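Local coordinates for thioredoxin domain-containing protein (Vibrio parahaemolyticus, PDB 2R5S), which is of undetermined function but possibly acts as a protein-disulfide reductase, this chain being its helical tetratricopeptide-repeat part, at residues Ser91-Leu94 with Lys95-Glu98. Residues are numbered along the deposited sequence; the frame is centred on the assembly and turned at random.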
loop_
_atom_site.group_PDB
_atom_site.type_symbol
_atom_site.label_atom_id
_atom_site.label_comp_id
_atom_site.label_asym_id
_atom_site.label_seq_id
_atom_site.Cartn_x
_atom_site.Cartn_y
_atom_site.Cartn_z
ATOM N N SER A 91 -3.051 16.085 -4.693
ATOM C CA SER A 91 -2.547 17.431 -4.398
ATOM C C SER A 91 -2.218 18.282 -5.661
ATOM O O SER A 91 -2.028 17.722 -6.768
ATOM C CB SER A 91 -1.355 17.331 -3.455
ATOM O OG SER A 91 -0.259 16.748 -4.092
ATOM N N PRO A 92 -2.205 19.637 -5.528
ATOM C CA PRO A 92 -1.770 20.404 -6.697
ATOM C C PRO A 92 -0.376 19.957 -7.083
ATOM O O PRO A 92 -0.088 19.773 -8.269
ATOM C CB PRO A 92 -1.813 21.880 -6.234
ATOM C CG PRO A 92 -2.054 21.866 -4.762
ATOM C CD PRO A 92 -2.636 20.508 -4.416
ATOM N N GLU A 93 0.457 19.694 -6.079
ATOM C CA GLU A 93 1.806 19.245 -6.338
ATOM C C GLU A 93 1.805 18.037 -7.245
ATOM O O GLU A 93 2.494 18.028 -8.243
ATOM C CB GLU A 93 2.554 18.900 -5.053
ATOM C CG GLU A 93 4.046 18.848 -5.289
ATOM C CD GLU A 93 4.583 20.229 -5.745
ATOM O OE1 GLU A 93 4.161 21.278 -5.165
ATOM O OE2 GLU A 93 5.425 20.265 -6.680
ATOM N N LEU A 94 1.010 17.027 -6.912
ATOM C CA LEU A 94 1.041 15.780 -7.696
ATOM C C LEU A 94 0.667 16.067 -9.103
ATOM O O LEU A 94 1.349 15.605 -10.032
ATOM C CB LEU A 94 0.127 14.703 -7.097
ATOM C CG LEU A 94 0.706 14.180 -5.774
ATOM C CD1 LEU A 94 -0.382 13.432 -5.022
ATOM C CD2 LEU A 94 1.948 13.308 -5.997
ATOM N N LYS A 95 -0.410 16.834 -9.242
ATOM C CA LYS A 95 -0.903 17.349 -10.514
ATOM C C LYS A 95 0.190 17.969 -11.403
ATOM O O LYS A 95 0.357 17.552 -12.564
ATOM C CB LYS A 95 -2.034 18.370 -10.273
ATOM C CG LYS A 95 -3.323 17.999 -11.001
ATOM C CD LYS A 95 -3.723 16.542 -10.631
ATOM C CE LYS A 95 -4.307 15.681 -11.826
ATOM N NZ LYS A 95 -3.308 15.052 -12.802
ATOM N N ARG A 96 0.929 18.947 -10.860
ATOM C CA ARG A 96 1.993 19.595 -11.624
ATOM C C ARG A 96 3.120 18.651 -12.097
ATOM O O ARG A 96 3.489 18.670 -13.269
ATOM C CB ARG A 96 2.553 20.813 -10.897
ATOM C CG ARG A 96 3.241 20.584 -9.584
ATOM C CD ARG A 96 4.064 21.851 -9.161
ATOM N NE ARG A 96 5.265 22.041 -9.954
ATOM C CZ ARG A 96 6.423 21.391 -9.766
ATOM N NH1 ARG A 96 7.451 21.619 -10.568
ATOM N NH2 ARG A 96 6.583 20.507 -8.787
ATOM N N LEU A 97 3.642 17.819 -11.203
ATOM C CA LEU A 97 4.672 16.853 -11.562
ATOM C C LEU A 97 4.154 15.885 -12.676
ATOM O O LEU A 97 4.885 15.570 -13.642
ATOM C CB LEU A 97 5.144 16.148 -10.316
ATOM C CG LEU A 97 6.344 16.607 -9.431
ATOM C CD1 LEU A 97 6.887 17.985 -9.651
ATOM C CD2 LEU A 97 6.027 16.424 -7.972
ATOM N N GLU A 98 2.875 15.509 -12.578
ATOM C CA GLU A 98 2.194 14.703 -13.603
ATOM C C GLU A 98 2.140 15.343 -14.988
ATOM O O GLU A 98 2.492 14.693 -15.968
ATOM C CB GLU A 98 0.777 14.346 -13.164
ATOM C CG GLU A 98 0.688 13.018 -12.478
ATOM C CD GLU A 98 -0.577 12.852 -11.668
ATOM O OE1 GLU A 98 -0.797 11.744 -11.152
ATOM O OE2 GLU A 98 -1.348 13.824 -11.519
#
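The N-cap and first turns of helix 92-103, in the second tetratricopeptide-repeat region of this all-helical chain, bring Ser91-Leu94 against Lys95-Glu98. Ser91 caps the helix: its OG accepts from Leu94 N at 3.1 Å, and its carbonyl O begins the i to i+4 ladder by taking Lys95 N. Pro92, with no N-H to offer, suits the first turn, and its O receives Arg96 N at 2.9 Å. Glu93 O and Leu94 O continue the ladder to Leu97 N and Glu98 N.

On the exposed side, Glu93 and Arg96 run side by side in the same direction and close a salt bridge. Glu93 swings CG opposite its backbone N (chi1 -163°) and then bends at chi2, which brings OE2 to the edge of the Arg96 guanidinium, near its plane. OE2 and Arg96 NH2 are modelled only 2.4 Å apart, so the exact length is doubtful. The planes stand 54° apart and OE2 alone meets the guanidinium, so the pair is neither flat nor two-pronged. The aliphatic part of Arg96 also passes close by, with CD 3.2 Å from Glu93 OE2.

Leu94 and Leu97 are buried against helix 108-120, Leu94 touching Gln117 and Tyr118 and Leu97 touching Leu114. Glu98 joins the same helix through Leu114, and its OE1 makes a salt bridge with Arg123, which probably stabilises its negative charge.

The other carboxylate oxygen of Glu98 serves Lys95, whose chain bends at chi2, chi3 and chi4 and runs on toward the next turn, where Glu98 lies. Lys95 NZ, also hydrogen-bonded to Gln99, forms a salt bridge with Glu98 OE2 at 2.6 Å, approaching from above the carboxylate plane.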